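Local atomic coordinates of periplasmic binding protein (Xylanimonas cellulosilytica, PDB entry 4MX8), a protein that probably binds a solute, perhaps an iron-siderophore or related metal complex, outside the cell membrane and delivers it to an ABC-type importer. Residues 75-79 and 290-295. Sequence-based numbering, arbitrary orientation.
Sequences VPDYL and TAWYIV
Pro76 and Tyr78 meet one side of the helix at 290-295 through a small apolar patch, in which the methyl groups of Thr290 and Val295 do most of the touching. CG of the proline ring lies 3.7 Å from Thr290 CG2 and 3.8 Å from Val295 CG2, resting against two methyl groups that lie side by side, their residues five positions apart, slightly more than one turn. Thr290 turns its methyl, rather than its hydroxyl, to the proline because CG2 is set anti to the backbone N while OG1 lies beside that N.

The Tyr78 side chain comes from two residues on in the same turn, with CG held between its own backbone N and carbonyl carbon (chi1 71°). This carries the phenol across to the helix, where its OH packs 3.4 Å from Val295 CG2 and 3.9 Å from Ala291 CA. Both Val295 CG2 and Thr290 CG2 approach the ring obliquely. The same hydroxyl is hydrogen-bonded to Thr301 of helix 299-309, so its polar need is met beyond the apolar patch; Ile304 of that helix also touches both Tyr78 and Ala291.

In the two-lobed fold of TroA-like binding proteins, helix 289-295 follows strand 284-287, the edge strand of the sheet in the C-terminal lobe, whereas Pro76 also packs on Met54 of helix 54-62 in the N-terminal half. The contact thus joins the two halves of the chain near its centre, consistent with a place between the lobes.

Backbone bonding shapes both partners. Val295 N binds Thr290 O at 3.0 Å in a wider pi-type turn, which brings residues 290 and 295 onto the same side. On the other segment, Leu79 N is bonded to Pro76 O, closing the turn that presents Pro76 and Tyr78 together.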
loop_
_atom_site.group_PDB
_atom_site.type_symbol
_atom_site.label_atom_id
_atom_site.label_comp_id
_atom_site.label_asym_id
_atom_site.label_seq_id
_atom_site.Cartn_x
_atom_site.Cartn_y
_atom_site.Cartn_z
ATOM N N VAL A 75 8.919 -9.958 3.251
ATOM C CA VAL A 75 9.284 -8.692 3.872
ATOM C C VAL A 75 10.237 -7.972 2.938
ATOM O O VAL A 75 11.286 -8.521 2.590
ATOM C CB VAL A 75 9.954 -8.886 5.245
ATOM C CG1 VAL A 75 10.471 -7.559 5.771
ATOM C CG2 VAL A 75 8.993 -9.501 6.229
ATOM N N PRO A 76 9.864 -6.753 2.509
ATOM C CA PRO A 76 10.668 -5.911 1.611
ATOM C C PRO A 76 11.967 -5.573 2.295
ATOM O O PRO A 76 11.988 -5.468 3.516
ATOM C CB PRO A 76 9.828 -4.642 1.479
ATOM C CG PRO A 76 8.452 -5.078 1.774
ATOM C CD PRO A 76 8.590 -6.110 2.856
ATOM N N ASP A 77 13.035 -5.404 1.534
ATOM C CA ASP A 77 14.340 -5.158 2.135
ATOM C C ASP A 77 14.337 -3.926 3.040
ATOM O O ASP A 77 14.978 -3.918 4.085
ATOM C CB ASP A 77 15.422 -5.044 1.057
ATOM C CG ASP A 77 14.920 -4.366 -0.215
ATOM O OD1 ASP A 77 14.037 -3.463 -0.135
ATOM O OD2 ASP A 77 15.424 -4.749 -1.300
ATOM N N TYR A 78 13.588 -2.895 2.668
ATOM C CA TYR A 78 13.588 -1.680 3.471
ATOM C C TYR A 78 12.899 -1.817 4.822
ATOM O O TYR A 78 13.024 -0.935 5.669
ATOM C CB TYR A 78 13.067 -0.476 2.679
ATOM C CG TYR A 78 11.594 -0.440 2.350
ATOM C CD1 TYR A 78 10.683 0.112 3.238
ATOM C CD2 TYR A 78 11.116 -0.895 1.132
ATOM C CE1 TYR A 78 9.335 0.175 2.945
ATOM C CE2 TYR A 78 9.754 -0.833 0.831
ATOM C CZ TYR A 78 8.878 -0.293 1.747
ATOM O OH TYR A 78 7.537 -0.210 1.491
ATOM N N LEU A 79 12.180 -2.922 5.020
ATOM C CA LEU A 79 11.523 -3.201 6.300
ATOM C C LEU A 79 12.198 -4.344 7.053
ATOM O O LEU A 79 11.861 -4.619 8.204
ATOM C CB LEU A 79 10.048 -3.520 6.101
ATOM C CG LEU A 79 9.233 -2.394 5.483
ATOM C CD1 LEU A 79 7.795 -2.830 5.328
ATOM C CD2 LEU A 79 9.331 -1.166 6.346
ATOM N N THR A 290 7.204 -2.336 -5.105
ATOM C CA THR A 290 6.971 -2.851 -3.749
ATOM C C THR A 290 6.217 -1.856 -2.868
ATOM O O THR A 290 5.240 -2.226 -2.216
ATOM C CB THR A 290 8.271 -3.234 -3.029
ATOM O OG1 THR A 290 9.012 -4.154 -3.829
ATOM C CG2 THR A 290 7.952 -3.885 -1.731
ATOM N N ALA A 291 6.661 -0.603 -2.832
ATOM C CA ALA A 291 5.936 0.376 -2.019
ATOM C C ALA A 291 4.511 0.628 -2.532
ATOM O O ALA A 291 3.548 0.459 -1.794
ATOM C CB ALA A 291 6.702 1.666 -1.890
ATOM N N TRP A 292 4.366 0.997 -3.800
ATOM C CA TRP A 292 3.048 1.330 -4.306
ATOM C C TRP A 292 2.098 0.148 -4.508
ATOM O O TRP A 292 0.887 0.334 -4.525
ATOM C CB TRP A 292 3.151 2.129 -5.593
ATOM C CG TRP A 292 3.767 3.474 -5.436
ATOM C CD1 TRP A 292 5.096 3.753 -5.318
ATOM C CD2 TRP A 292 3.084 4.737 -5.410
ATOM N NE1 TRP A 292 5.283 5.107 -5.211
ATOM C CE2 TRP A 292 4.066 5.737 -5.265
ATOM C CE3 TRP A 292 1.738 5.115 -5.492
ATOM C CZ2 TRP A 292 3.751 7.098 -5.208
ATOM C CZ3 TRP A 292 1.422 6.457 -5.436
ATOM C CH2 TRP A 292 2.432 7.440 -5.296
ATOM N N TYR A 293 2.609 -1.063 -4.667
ATOM C CA TYR A 293 1.703 -2.167 -4.953
ATOM C C TYR A 293 1.632 -3.255 -3.879
ATOM O O TYR A 293 0.559 -3.784 -3.608
ATOM C CB TYR A 293 2.023 -2.775 -6.305
ATOM C CG TYR A 293 1.168 -3.972 -6.652
ATOM C CD1 TYR A 293 -0.048 -3.812 -7.262
ATOM C CD2 TYR A 293 1.581 -5.260 -6.362
ATOM C CE1 TYR A 293 -0.823 -4.887 -7.576
ATOM C CE2 TYR A 293 0.800 -6.340 -6.665
ATOM C CZ TYR A 293 -0.398 -6.148 -7.283
ATOM O OH TYR A 293 -1.188 -7.223 -7.612
ATOM N N ILE A 294 2.758 -3.614 -3.273
ATOM C CA ILE A 294 2.744 -4.696 -2.268
ATOM C C ILE A 294 2.380 -4.196 -0.876
ATOM O O ILE A 294 1.437 -4.675 -0.267
ATOM C CB ILE A 294 4.088 -5.455 -2.196
ATOM C CG1 ILE A 294 4.324 -6.225 -3.491
ATOM C CG2 ILE A 294 4.106 -6.376 -1.002
ATOM C CD1 ILE A 294 3.346 -7.330 -3.710
ATOM N N VAL A 295 3.134 -3.218 -0.393
ATOM C CA VAL A 295 2.936 -2.666 0.940
ATOM C C VAL A 295 1.743 -1.715 1.026
ATOM O O VAL A 295 0.792 -1.962 1.792
ATOM C CB VAL A 295 4.184 -1.912 1.403
ATOM C CG1 VAL A 295 3.983 -1.409 2.799
ATOM C CG2 VAL A 295 5.398 -2.823 1.318
#